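Local coordinates for Mll8374 protein (Mesorhizobium loti, PDB 3B5E) that probably hydrolyses carboxylic ester bonds as a serine carboxylesterase of the alpha/beta-hydrolase fold, at residues Phe72-Glu76 with Asn120-Leu124; Leu116-Asn120 with Gly198-Gly202; Leu138-Pro144 with Arg160-Gly166; Val151-Ala157 with Leu182-Ala188. One frame throughout, in Å; residues are numbered along the deposited sequence.

Interaction 1. Residues Phe72-Glu76 with Asn120-Leu124. With SO4 (sulfate ion), chain C; EDO (1,2-ethanediol), chain I.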
loop_
_atom_site.group_PDB
_atom_site.type_symbol
_atom_site.label_atom_id
_atom_site.label_comp_id
_atom_site.label_asym_id
_atom_site.label_seq_id
_atom_site.Cartn_x
_atom_site.Cartn_y
_atom_site.Cartn_z
ATOM N N PHE A 72 0.853 -14.918 1.955
ATOM C CA PHE A 72 0.092 -14.203 2.961
ATOM C C PHE A 72 -0.878 -13.217 2.293
ATOM O O PHE A 72 -0.771 -12.894 1.086
ATOM C CB PHE A 72 1.058 -13.495 3.954
ATOM C CG PHE A 72 2.043 -14.451 4.582
ATOM C CD1 PHE A 72 1.697 -15.161 5.724
ATOM C CD2 PHE A 72 3.281 -14.721 3.973
ATOM C CE1 PHE A 72 2.563 -16.109 6.252
ATOM C CE2 PHE A 72 4.151 -15.664 4.509
ATOM C CZ PHE A 72 3.785 -16.351 5.647
ATOM N N ARG A 73 -1.825 -12.766 3.095
ATOM C CA ARG A 73 -2.745 -11.722 2.705
ATOM C C ARG A 73 -3.041 -10.840 3.902
ATOM O O ARG A 73 -2.717 -11.189 5.028
ATOM C CB ARG A 73 -4.032 -12.320 2.119
ATOM C CG ARG A 73 -4.790 -13.333 3.030
ATOM C CD ARG A 73 -6.046 -13.881 2.339
ATOM N NE ARG A 73 -6.893 -12.765 1.921
ATOM C CZ ARG A 73 -7.082 -12.339 0.683
ATOM N NH1 ARG A 73 -6.599 -13.004 -0.361
ATOM N NH2 ARG A 73 -7.835 -11.260 0.484
ATOM N N TRP A 74 -3.680 -9.707 3.621
ATOM C CA TRP A 74 -3.849 -8.608 4.573
ATOM C C TRP A 74 -5.165 -8.649 5.348
ATOM O O TRP A 74 -5.262 -8.115 6.434
ATOM C CB TRP A 74 -3.686 -7.279 3.815
ATOM C CG TRP A 74 -2.245 -7.140 3.340
ATOM C CD1 TRP A 74 -1.757 -7.397 2.101
ATOM C CD2 TRP A 74 -1.119 -6.759 4.144
ATOM N NE1 TRP A 74 -0.402 -7.230 2.079
ATOM C CE2 TRP A 74 0.020 -6.835 3.320
ATOM C CE3 TRP A 74 -0.961 -6.396 5.487
ATOM C CZ2 TRP A 74 1.273 -6.518 3.777
ATOM C CZ3 TRP A 74 0.281 -6.087 5.931
ATOM C CH2 TRP A 74 1.387 -6.160 5.084
ATOM N N PHE A 75 -6.183 -9.252 4.755
ATOM C CA PHE A 75 -7.479 -9.430 5.418
ATOM C C PHE A 75 -8.258 -10.523 4.703
ATOM O O PHE A 75 -7.993 -10.821 3.552
ATOM C CB PHE A 75 -8.281 -8.110 5.514
ATOM C CG PHE A 75 -8.324 -7.308 4.245
ATOM C CD1 PHE A 75 -9.196 -7.651 3.198
ATOM C CD2 PHE A 75 -7.525 -6.175 4.090
ATOM C CE1 PHE A 75 -9.263 -6.893 2.048
ATOM C CE2 PHE A 75 -7.553 -5.440 2.920
ATOM C CZ PHE A 75 -8.441 -5.795 1.885
ATOM N N GLU A 76 -9.228 -11.100 5.388
ATOM C CA GLU A 76 -9.922 -12.271 4.874
ATOM C C GLU A 76 -10.804 -11.921 3.690
ATOM O O GLU A 76 -11.421 -10.848 3.627
ATOM C CB GLU A 76 -10.761 -12.918 5.981
ATOM C CG GLU A 76 -9.953 -13.354 7.187
ATOM C CD GLU A 76 -9.173 -14.671 7.002
ATOM O OE1 GLU A 76 -9.143 -15.230 5.875
ATOM O OE2 GLU A 76 -8.574 -15.139 8.014
ATOM N N ASN A 120 -4.439 -6.576 -3.075
ATOM C CA ASN A 120 -4.865 -6.713 -1.675
ATOM C C ASN A 120 -4.102 -5.742 -0.754
ATOM O O ASN A 120 -4.694 -5.093 0.090
ATOM C CB ASN A 120 -4.681 -8.160 -1.239
ATOM C CG ASN A 120 -5.203 -8.444 0.170
ATOM O OD1 ASN A 120 -4.519 -9.101 0.930
ATOM N ND2 ASN A 120 -6.403 -7.962 0.508
ATOM N N GLY A 121 -2.787 -5.596 -0.967
ATOM C CA GLY A 121 -2.006 -4.636 -0.180
ATOM C C GLY A 121 -2.397 -3.180 -0.390
ATOM O O GLY A 121 -2.365 -2.389 0.553
ATOM N N ALA A 122 -2.735 -2.821 -1.633
ATOM C CA ALA A 122 -3.261 -1.472 -1.972
ATOM C C ALA A 122 -4.573 -1.251 -1.233
ATOM O O ALA A 122 -4.852 -0.125 -0.806
ATOM C CB ALA A 122 -3.470 -1.290 -3.487
ATOM N N ASN A 123 -5.366 -2.308 -1.083
ATOM C CA ASN A 123 -6.685 -2.176 -0.486
ATOM C C ASN A 123 -6.603 -2.072 1.040
ATOM O O ASN A 123 -7.466 -1.494 1.674
ATOM C CB ASN A 123 -7.610 -3.300 -0.982
ATOM C CG ASN A 123 -7.684 -3.338 -2.515
ATOM O OD1 ASN A 123 -7.580 -2.283 -3.162
ATOM N ND2 ASN A 123 -7.816 -4.531 -3.090
ATOM N N LEU A 124 -5.546 -2.634 1.627
ATOM C CA LEU A 124 -5.190 -2.332 3.025
ATOM C C LEU A 124 -4.838 -0.855 3.153
ATOM O O LEU A 124 -5.353 -0.188 4.026
ATOM C CB LEU A 124 -3.996 -3.205 3.497
ATOM C CG LEU A 124 -3.685 -3.319 5.014
ATOM C CD1 LEU A 124 -3.092 -1.989 5.536
ATOM C CD2 LEU A 124 -4.958 -3.750 5.824
HETATM S S SO4 C . -7.421 -10.574 -3.414
HETATM O O1 SO4 C . -7.525 -9.612 -2.346
HETATM O O2 SO4 C . -6.777 -11.814 -3.028
HETATM O O3 SO4 C . -6.581 -10.078 -4.430
HETATM O O4 SO4 C . -8.756 -10.925 -3.879
HETATM C C1 EDO I . -8.181 -7.129 -5.353
HETATM O O1 EDO I . -7.001 -7.559 -4.697
HETATM C C2 EDO I . -7.827 -6.185 -6.494
HETATM O O2 EDO I . -7.583 -4.821 -6.086
#
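Phe75 lays one face of its ring over the amide nitrogen of Asn120, ND2 standing 3.3 Å above the ring plane and offset toward the rim, with the two planes 72° apart. Asn120 opens the helix that follows the probable nucleophile elbow of this alpha/beta-hydrolase fold, so the loop after strand 71-73 is fastened to the elbow helix. The other end of the amide is used as well: Asn120 OD1 accepts from Trp74 N at 2.9 Å in a nearly straight bond (168°). With CG anti to the backbone N (chi1 -175°), the Asn120 amide reaches both partners. Trp74 rests CD1 against Gly121 CA and packs CB on Leu124 CB, while its NE1 bonds His37 O; Phe75 CD2 meets Leu124 CD2 at 3.9 Å. The Arg73 guanidinium, with Asn120 over one face, grips Phe75 O side-on through NE and NH2, the oxygen lying in the guanidinium plane. A leucine in place of Arg73 would probably leave Phe75 O without these two donors and the sulfate without its guanidinium partner. That sulfate, also bonded to Ser39 OG, takes a bond from Arg73 NH1 to its O2 of 2.9 Å.

Interaction 2. Residues Leu116-Asn120 with Gly198-Gly202. With EDO (1,2-ethanediol), chain F; EDO (1,2-ethanediol), chain I.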
loop_
_atom_site.group_PDB
_atom_site.type_symbol
_atom_site.label_atom_id
_atom_site.label_comp_id
_atom_site.label_asym_id
_atom_site.label_seq_id
_atom_site.Cartn_x
_atom_site.Cartn_y
_atom_site.Cartn_z
ATOM N N LEU A 116 3.035 2.140 -0.363
ATOM C CA LEU A 116 2.960 1.497 -1.685
ATOM C C LEU A 116 2.395 0.079 -1.545
ATOM O O LEU A 116 3.070 -0.812 -1.014
ATOM C CB LEU A 116 4.353 1.479 -2.346
ATOM C CG LEU A 116 4.559 0.694 -3.667
ATOM C CD1 LEU A 116 3.813 1.371 -4.855
ATOM C CD2 LEU A 116 6.043 0.459 -3.998
ATOM N N GLY A 117 1.167 -0.126 -2.050
ATOM C CA GLY A 117 0.488 -1.416 -1.994
ATOM C C GLY A 117 0.173 -1.935 -3.381
ATOM O O GLY A 117 -0.072 -1.170 -4.329
ATOM N N TYR A 118 0.199 -3.244 -3.492
ATOM C CA TYR A 118 -0.242 -3.964 -4.676
ATOM C C TYR A 118 -1.452 -4.815 -4.372
ATOM O O TYR A 118 -1.406 -5.703 -3.498
ATOM C CB TYR A 118 0.885 -4.824 -5.207
ATOM C CG TYR A 118 0.503 -5.750 -6.355
ATOM C CD1 TYR A 118 -0.250 -5.297 -7.431
ATOM C CD2 TYR A 118 0.930 -7.087 -6.359
ATOM C CE1 TYR A 118 -0.578 -6.135 -8.474
ATOM C CE2 TYR A 118 0.609 -7.933 -7.380
ATOM C CZ TYR A 118 -0.179 -7.469 -8.432
ATOM O OH TYR A 118 -0.478 -8.311 -9.474
ATOM N N SER A 119 -2.539 -4.512 -5.096
ATOM C CA SER A 119 -3.757 -5.306 -5.103
ATOM C C SER A 119 -4.332 -5.387 -3.662
ATOM O O SER A 119 -4.690 -4.349 -3.110
ATOM C CB SER A 119 -3.484 -6.644 -5.785
ATOM O OG SER A 119 -4.682 -7.228 -6.242
ATOM N N ASN A 120 -4.439 -6.576 -3.075
ATOM C CA ASN A 120 -4.865 -6.713 -1.675
ATOM C C ASN A 120 -4.102 -5.742 -0.754
ATOM O O ASN A 120 -4.694 -5.093 0.090
ATOM C CB ASN A 120 -4.681 -8.160 -1.239
ATOM C CG ASN A 120 -5.203 -8.444 0.170
ATOM O OD1 ASN A 120 -4.519 -9.101 0.930
ATOM N ND2 ASN A 120 -6.403 -7.962 0.508
ATOM N N GLY A 198 -1.835 -5.722 -17.683
ATOM C CA GLY A 198 -2.892 -6.384 -16.955
ATOM C C GLY A 198 -2.803 -6.195 -15.455
ATOM O O GLY A 198 -2.418 -5.136 -14.949
ATOM N N HIS A 199 -3.181 -7.240 -14.723
ATOM C CA HIS A 199 -3.106 -7.204 -13.259
ATOM C C HIS A 199 -1.668 -7.301 -12.704
ATOM O O HIS A 199 -1.433 -6.904 -11.581
ATOM C CB HIS A 199 -3.979 -8.296 -12.657
ATOM C CG HIS A 199 -4.236 -8.093 -11.206
ATOM N ND1 HIS A 199 -5.031 -7.076 -10.733
ATOM C CD2 HIS A 199 -3.787 -8.765 -10.117
ATOM C CE1 HIS A 199 -5.075 -7.134 -9.414
ATOM N NE2 HIS A 199 -4.310 -8.136 -9.015
ATOM N N ASP A 200 -0.725 -7.788 -13.499
ATOM C CA ASP A 200 0.657 -7.864 -13.077
ATOM C C ASP A 200 1.267 -6.465 -13.063
ATOM O O ASP A 200 0.866 -5.587 -13.830
ATOM C CB ASP A 200 1.504 -8.728 -14.022
ATOM C CG ASP A 200 1.297 -10.241 -13.823
ATOM O OD1 ASP A 200 0.537 -10.678 -12.916
ATOM O OD2 ASP A 200 1.930 -11.010 -14.602
ATOM N N ILE A 201 2.277 -6.297 -12.218
ATOM C CA ILE A 201 2.955 -5.031 -12.092
ATOM C C ILE A 201 4.402 -5.183 -12.488
ATOM O O ILE A 201 4.948 -6.290 -12.536
ATOM C CB ILE A 201 2.827 -4.435 -10.665
ATOM C CG1 ILE A 201 3.320 -5.430 -9.598
ATOM C CG2 ILE A 201 1.360 -3.961 -10.402
ATOM C CD1 ILE A 201 3.533 -4.795 -8.228
ATOM N N GLY A 202 5.039 -4.066 -12.782
ATOM C CA GLY A 202 6.385 -4.120 -13.352
ATOM C C GLY A 202 7.011 -2.767 -13.580
ATOM O O GLY A 202 6.654 -1.797 -12.958
HETATM C C1 EDO F . -1.593 -10.079 -15.783
HETATM O O1 EDO F . -0.896 -8.943 -16.380
HETATM C C2 EDO F . -2.944 -10.434 -16.423
HETATM O O2 EDO F . -4.034 -9.650 -15.901
HETATM C C1 EDO I . -8.181 -7.129 -5.353
HETATM O O1 EDO I . -7.001 -7.559 -4.697
HETATM C C2 EDO I . -7.827 -6.185 -6.494
HETATM O O2 EDO I . -7.583 -4.821 -6.086
HETATM O O HOH W 1 0.982 -10.608 -9.925
#
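Tyr118 and His199 are joined by a hydrogen bond from the phenol to the backbone: Tyr118 OH donates to His199 O at 2.7 Å, approaching from above the carbonyl plane (43° out of it), while that oxygen lies at the edge of the tyrosine ring. A water gives one proton to Tyr118 OH and another to Asp200 OD1. The second direct polar link is between Ser119 OG and His199 NE2, 2.9 Å apart, with the serine oxygen in the plane of the imidazole at its edge; either could be the donor. His199 ND1, the other ring nitrogen, bonds Asp169 OD2, and an ethanediol O1 lies 2.8 Å from Ser119 OG.

Apolar contact falls to Ile201. Its CD1 sits over one face of the Tyr118 ring, a CH-pi contact 3.9 Å from the centroid, and its CG2 touches Tyr118 CE1 at 3.5 Å. CG of Tyr118 is swung opposite its backbone N (chi1 173°), which carries the ring out to the 198-202 loop, where OH reaches His199 O. With alanine in place of Tyr118, His199 O would probably lose its phenol donor and a gap would open beside Ile201 CD1 and CG2.

Ser119 on a tight strand-to-helix turn with positive phi, together with His199 and Asp169, matches the nucleophile elbow and probable Ser-His-Asp catalytic triad of an alpha/beta hydrolase.

Interaction 3. Residues Leu138-Pro144 with Arg160-Gly166. With EDO (1,2-ethanediol), chain I.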
loop_
_atom_site.group_PDB
_atom_site.type_symbol
_atom_site.label_atom_id
_atom_site.label_comp_id
_atom_site.label_asym_id
_atom_site.label_seq_id
_atom_site.Cartn_x
_atom_site.Cartn_y
_atom_site.Cartn_z
ATOM N N LEU A 138 0.935 10.053 1.674
ATOM C CA LEU A 138 1.243 9.716 0.287
ATOM C C LEU A 138 0.978 8.232 0.105
ATOM O O LEU A 138 1.487 7.422 0.877
ATOM C CB LEU A 138 2.717 9.997 -0.034
ATOM C CG LEU A 138 3.280 11.431 -0.072
ATOM C CD1 LEU A 138 4.768 11.404 -0.447
ATOM C CD2 LEU A 138 2.501 12.307 -1.045
ATOM N N ALA A 139 0.158 7.879 -0.884
ATOM C CA ALA A 139 -0.183 6.487 -1.145
ATOM C C ALA A 139 -0.069 6.201 -2.639
ATOM O O ALA A 139 -0.520 6.998 -3.455
ATOM C CB ALA A 139 -1.587 6.168 -0.691
ATOM N N ALA A 140 0.521 5.066 -2.972
ATOM C CA ALA A 140 0.622 4.576 -4.354
ATOM C C ALA A 140 -0.085 3.223 -4.369
ATOM O O ALA A 140 0.362 2.264 -3.707
ATOM C CB ALA A 140 2.048 4.438 -4.803
ATOM N N LEU A 141 -1.203 3.171 -5.107
ATOM C CA LEU A 141 -2.111 2.054 -5.076
ATOM C C LEU A 141 -2.083 1.371 -6.448
ATOM O O LEU A 141 -2.605 1.910 -7.433
ATOM C CB LEU A 141 -3.552 2.519 -4.769
ATOM C CG LEU A 141 -3.776 3.373 -3.505
ATOM C CD1 LEU A 141 -5.241 3.732 -3.353
ATOM C CD2 LEU A 141 -3.280 2.710 -2.230
ATOM N N LEU A 142 -1.493 0.185 -6.504
ATOM C CA LEU A 142 -1.313 -0.525 -7.772
ATOM C C LEU A 142 -2.406 -1.588 -7.883
ATOM O O LEU A 142 -2.505 -2.467 -7.020
ATOM C CB LEU A 142 0.062 -1.158 -7.844
ATOM C CG LEU A 142 1.253 -0.213 -7.655
ATOM C CD1 LEU A 142 2.570 -0.979 -7.862
ATOM C CD2 LEU A 142 1.143 1.017 -8.560
ATOM N N ARG A 143 -3.229 -1.475 -8.927
ATOM C CA ARG A 143 -4.373 -2.371 -9.178
ATOM C C ARG A 143 -5.347 -2.511 -7.986
ATOM O O ARG A 143 -5.669 -3.620 -7.582
ATOM C CB ARG A 143 -3.922 -3.737 -9.659
ATOM C CG ARG A 143 -2.776 -3.740 -10.646
ATOM C CD ARG A 143 -3.148 -3.115 -11.995
ATOM N NE ARG A 143 -2.003 -3.305 -12.873
ATOM C CZ ARG A 143 -0.928 -2.529 -12.879
ATOM N NH1 ARG A 143 -0.857 -1.419 -12.151
ATOM N NH2 ARG A 143 0.086 -2.843 -13.654
ATOM N N PRO A 144 -5.836 -1.374 -7.423
ATOM C CA PRO A 144 -6.726 -1.394 -6.284
ATOM C C PRO A 144 -8.208 -1.487 -6.677
ATOM O O PRO A 144 -8.545 -1.386 -7.838
ATOM C CB PRO A 144 -6.477 -0.026 -5.652
ATOM C CG PRO A 144 -6.273 0.847 -6.907
ATOM C CD PRO A 144 -5.531 0.008 -7.852
ATOM N N ARG A 160 -2.090 12.966 -1.100
ATOM C CA ARG A 160 -1.922 12.639 -2.491
ATOM C C ARG A 160 -1.924 11.125 -2.660
ATOM O O ARG A 160 -1.128 10.405 -2.009
ATOM C CB ARG A 160 -0.612 13.215 -3.014
ATOM C CG ARG A 160 -0.570 14.735 -3.043
ATOM C CD ARG A 160 0.904 15.188 -3.290
ATOM N NE ARG A 160 1.349 14.912 -4.675
ATOM C CZ ARG A 160 2.390 14.157 -5.082
ATOM N NH1 ARG A 160 3.220 13.509 -4.264
ATOM N NH2 ARG A 160 2.600 14.062 -6.378
ATOM N N THR A 161 -2.791 10.663 -3.555
ATOM C CA THR A 161 -2.926 9.263 -3.874
ATOM C C THR A 161 -2.687 9.065 -5.369
ATOM O O THR A 161 -3.263 9.784 -6.199
ATOM C CB THR A 161 -4.325 8.765 -3.521
ATOM O OG1 THR A 161 -4.694 9.267 -2.227
ATOM C CG2 THR A 161 -4.357 7.244 -3.523
ATOM N N LEU A 162 -1.803 8.124 -5.701
ATOM C CA LEU A 162 -1.605 7.669 -7.049
ATOM C C LEU A 162 -2.317 6.303 -7.166
ATOM O O LEU A 162 -2.189 5.468 -6.270
ATOM C CB LEU A 162 -0.105 7.529 -7.352
ATOM C CG LEU A 162 0.283 6.829 -8.632
ATOM C CD1 LEU A 162 -0.015 7.669 -9.911
ATOM C CD2 LEU A 162 1.762 6.451 -8.540
ATOM N N ILE A 163 -3.059 6.103 -8.269
ATOM C CA ILE A 163 -3.693 4.831 -8.622
ATOM C C ILE A 163 -3.188 4.429 -9.994
ATOM O O ILE A 163 -3.148 5.281 -10.927
ATOM C CB ILE A 163 -5.256 4.950 -8.624
ATOM C CG1 ILE A 163 -5.774 5.202 -7.205
ATOM C CG2 ILE A 163 -5.892 3.719 -9.299
ATOM C CD1 ILE A 163 -7.232 5.658 -7.170
ATOM N N ILE A 164 -2.726 3.179 -10.134
ATOM C CA ILE A 164 -2.388 2.661 -11.451
ATOM C C ILE A 164 -3.205 1.425 -11.757
ATOM O O ILE A 164 -3.063 0.392 -11.087
ATOM C CB ILE A 164 -0.923 2.319 -11.587
ATOM C CG1 ILE A 164 -0.047 3.465 -11.088
ATOM C CG2 ILE A 164 -0.607 1.952 -13.087
ATOM C CD1 ILE A 164 1.440 3.250 -11.353
ATOM N N ALA A 165 -4.102 1.577 -12.735
ATOM C CA ALA A 165 -4.990 0.546 -13.233
ATOM C C ALA A 165 -4.382 -0.084 -14.453
ATOM O O ALA A 165 -3.695 0.554 -15.255
ATOM C CB ALA A 165 -6.361 1.135 -13.603
ATOM N N GLY A 166 -4.717 -1.351 -14.653
ATOM C CA GLY A 166 -4.274 -2.018 -15.856
ATOM C C GLY A 166 -5.390 -2.105 -16.891
ATOM O O GLY A 166 -6.449 -2.622 -16.613
HETATM C C1 EDO I . -8.181 -7.129 -5.353
HETATM O O1 EDO I . -7.001 -7.559 -4.697
HETATM C C2 EDO I . -7.827 -6.185 -6.494
HETATM O O2 EDO I . -7.583 -4.821 -6.086
#
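Leu142 and Ile164 run alongside each other from the same face of the sheet, with Leu142 CD2 3.6 Å from Ile164 CD1, in the parallel part of the central alpha/beta-hydrolase sheet. On this face Ala140 and Leu162 also pair, and helix 203-214 packs over Leu162 and Ile164. The face bearing Ala139, Leu141, Thr161 and Ile163 is met by helices 120-131 and 176-185; there Leu141 CD1 reaches diagonally to Thr161 CG2 at 3.6 Å, and Pro144 CG rests on Ile163 CG2.

Strands 138-142 and 160-166 run in register, their axes 4.7 Å apart at an angle of 10°. Backbone bonds alternate between them: Ala139 N to Arg160 O, Leu162 N to Ala139 O, Leu141 N to Leu162 O and Ile164 N to Leu141 O, supplemented by CA-H...O contacts.

Polar groups lie at the two ends. At the start, Leu138 CD2 lies at the edge of the Arg160 guanidinium, 3.5 Å from NH1, and that arginine makes a cation-pi contact with Trp212 and bonds its carbonyl through NH2. Beyond the other end, the chain of Arg143 bends at chi2 (-67°), which folds the guanidinium back over strand 160-166. NE bonds Gly198 O and NH1 forms a salt bridge with Asp205. Ile164 O takes two donors, Arg143 N at 2.9 Å and, from above the carbonyl plane, Arg143 NH1 at 3.0 Å.

Interaction 4. Residues Val151-Ala157 with Leu182-Ala188. With EDO (1,2-ethanediol), chain G.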
loop_
_atom_site.group_PDB
_atom_site.type_symbol
_atom_site.label_atom_id
_atom_site.label_comp_id
_atom_site.label_asym_id
_atom_site.label_seq_id
_atom_site.Cartn_x
_atom_site.Cartn_y
_atom_site.Cartn_z
ATOM N N VAL A 151 -18.094 3.425 4.624
ATOM C CA VAL A 151 -16.938 4.299 4.707
ATOM C C VAL A 151 -17.303 5.404 5.666
ATOM O O VAL A 151 -18.355 6.008 5.521
ATOM C CB VAL A 151 -16.590 4.877 3.313
ATOM C CG1 VAL A 151 -15.311 5.644 3.372
ATOM C CG2 VAL A 151 -16.501 3.745 2.272
ATOM N N PRO A 152 -16.456 5.673 6.660
ATOM C CA PRO A 152 -16.746 6.822 7.499
ATOM C C PRO A 152 -16.530 8.129 6.734
ATOM O O PRO A 152 -15.919 8.114 5.681
ATOM C CB PRO A 152 -15.739 6.705 8.644
ATOM C CG PRO A 152 -14.940 5.512 8.379
ATOM C CD PRO A 152 -15.204 5.003 7.040
ATOM N N ALA A 153 -16.998 9.247 7.296
ATOM C CA ALA A 153 -16.910 10.564 6.654
ATOM C C ALA A 153 -15.530 11.135 6.873
ATOM O O ALA A 153 -15.383 12.223 7.409
ATOM C CB ALA A 153 -17.943 11.513 7.246
ATOM N N THR A 154 -14.515 10.401 6.467
ATOM C CA THR A 154 -13.133 10.779 6.727
ATOM C C THR A 154 -12.667 11.847 5.756
ATOM O O THR A 154 -12.899 11.744 4.557
ATOM C CB THR A 154 -12.208 9.540 6.616
ATOM O OG1 THR A 154 -12.652 8.574 7.570
ATOM C CG2 THR A 154 -10.774 9.896 6.925
ATOM N N ASP A 155 -11.992 12.861 6.287
ATOM C CA ASP A 155 -11.490 13.951 5.472
ATOM C C ASP A 155 -10.065 13.631 5.072
ATOM O O ASP A 155 -9.184 13.613 5.926
ATOM C CB ASP A 155 -11.552 15.275 6.248
ATOM C CG ASP A 155 -11.114 16.481 5.412
ATOM O OD1 ASP A 155 -10.694 16.308 4.249
ATOM O OD2 ASP A 155 -11.213 17.619 5.929
ATOM N N LEU A 156 -9.844 13.406 3.775
ATOM C CA LEU A 156 -8.526 13.038 3.255
ATOM C C LEU A 156 -7.808 14.254 2.653
ATOM O O LEU A 156 -6.826 14.110 1.909
ATOM C CB LEU A 156 -8.662 11.942 2.181
ATOM C CG LEU A 156 -9.344 10.626 2.589
ATOM C CD1 LEU A 156 -9.451 9.695 1.383
ATOM C CD2 LEU A 156 -8.660 9.909 3.741
ATOM N N ALA A 157 -8.308 15.454 2.952
ATOM C CA ALA A 157 -7.722 16.670 2.419
ATOM C C ALA A 157 -6.238 16.642 2.691
ATOM O O ALA A 157 -5.803 16.322 3.788
ATOM C CB ALA A 157 -8.353 17.908 3.047
ATOM N N LEU A 182 -14.608 7.866 -4.996
ATOM C CA LEU A 182 -14.639 7.776 -3.532
ATOM C C LEU A 182 -13.544 8.622 -2.876
ATOM O O LEU A 182 -13.814 9.412 -1.979
ATOM C CB LEU A 182 -14.490 6.314 -3.112
ATOM C CG LEU A 182 -14.511 6.002 -1.619
ATOM C CD1 LEU A 182 -15.890 6.229 -1.072
ATOM C CD2 LEU A 182 -14.025 4.558 -1.389
ATOM N N LEU A 183 -12.295 8.432 -3.299
ATOM C CA LEU A 183 -11.170 9.105 -2.656
ATOM C C LEU A 183 -11.228 10.613 -2.930
ATOM O O LEU A 183 -10.980 11.406 -2.032
ATOM C CB LEU A 183 -9.845 8.487 -3.090
ATOM C CG LEU A 183 -9.636 7.000 -2.708
ATOM C CD1 LEU A 183 -8.309 6.439 -3.274
ATOM C CD2 LEU A 183 -9.685 6.784 -1.192
ATOM N N SER A 184 -11.580 10.976 -4.166
ATOM C CA SER A 184 -11.804 12.367 -4.560
ATOM C C SER A 184 -12.860 13.025 -3.682
ATOM O O SER A 184 -12.623 14.088 -3.114
ATOM C CB SER A 184 -12.229 12.467 -6.038
ATOM O OG SER A 184 -12.229 13.825 -6.456
ATOM N N ARG A 185 -14.014 12.381 -3.559
ATOM C CA ARG A 185 -15.107 12.917 -2.753
ATOM C C ARG A 185 -14.688 13.167 -1.308
ATOM O O ARG A 185 -15.157 14.129 -0.700
ATOM C CB ARG A 185 -16.334 12.010 -2.752
ATOM C CG ARG A 185 -17.149 12.055 -4.036
ATOM C CD ARG A 185 -18.286 11.052 -4.009
ATOM N NE ARG A 185 -19.106 11.183 -2.808
ATOM N N HIS A 186 -13.784 12.349 -0.781
ATOM C CA HIS A 186 -13.328 12.508 0.591
ATOM C C HIS A 186 -12.202 13.517 0.727
ATOM O O HIS A 186 -11.733 13.794 1.822
ATOM C CB HIS A 186 -12.926 11.160 1.168
ATOM C CG HIS A 186 -14.095 10.331 1.572
ATOM N ND1 HIS A 186 -14.542 10.267 2.872
ATOM C CD2 HIS A 186 -14.953 9.583 0.839
ATOM C CE1 HIS A 186 -15.607 9.488 2.922
ATOM N NE2 HIS A 186 -15.873 9.057 1.703
ATOM N N GLY A 187 -11.768 14.051 -0.402
ATOM C CA GLY A 187 -10.858 15.170 -0.419
ATOM C C GLY A 187 -9.425 14.855 -0.770
ATOM O O GLY A 187 -8.607 15.751 -0.731
ATOM N N ALA A 188 -9.118 13.606 -1.127
ATOM C CA ALA A 188 -7.777 13.236 -1.560
ATOM C C ALA A 188 -7.469 13.875 -2.920
ATOM O O ALA A 188 -8.356 14.097 -3.733
ATOM C CB ALA A 188 -7.636 11.731 -1.634
HETATM C C1 EDO G . -19.147 8.319 0.599
HETATM O O1 EDO G . -18.054 7.645 1.227
HETATM C C2 EDO G . -18.936 8.247 -0.892
HETATM O O2 EDO G . -18.202 9.415 -1.240
#
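A Schellman motif closes helix 176-185, and its exit, His186 and Gly187, docks on the loop that runs from strand 138-142 to strand 160-166 at the periphery of the alpha/beta-hydrolase fold. His186 carries the contact. Its ND1 donates to Thr154 O at 2.8 Å, lying in the carbonyl plane on a lone pair, with the acceptor essentially in the plane of the imidazole. At the same ring edge CE1 comes 3.1 Å from Pro152 O, and Val151 CG1 approaches obliquely near NE2. An ethanediol, probably from the crystallisation liquor, bonds NE2 through its O1. CG of His186 stands opposite its carbonyl carbon (chi1 -78°), turning the ring into the bend of residues 151-155. Within the protein, the in-plane ND1 bond sets the ring's orientation.

The backbone adds a second bond, Leu156 N to His186 O at 2.7 Å and 169°. Next to this bond Leu156 is buried: CD1 lies against His186 CB and, at 3.9 Å, Leu183 CD2, while CB meets Ala188 CB. Helix 120-131 borders the same leucine through Met129 and Leu130, and Thr154 OG1 bonds Leu130 O.

At the positive phi of Gly187 a CB would press on His186 O, and would also come tight against Ala157 N. Ala157 CA makes a CA-H...O contact with Gly187 O, and Asp155 OD1 accepts from Ala157 N at 2.8 Å in an Asx turn.

How the interactions relate
From the N terminus, interaction 1 closes the first loop, bringing the segment after strand 71-73 to helix 120-131. Interaction 2 starts on the strand feeding that helix, shares Asn120 with interaction 1, and closes a longer loop to the segment before helix 203-214. Interactions 3 and 4 both nest inside that loop and cross each other, their segments alternating along the chain. Interaction 3 joins neighbouring strands of the sheet and touches interaction 2 where Ser119 N meets Leu142 O; one ethanediol touches interactions 1, 2 and 3. Interaction 4, centred about 23 Å from the centre of interaction 2, packs Leu183 against Thr161, Leu141 and Ile163, tying helix 176-185 to the sheet.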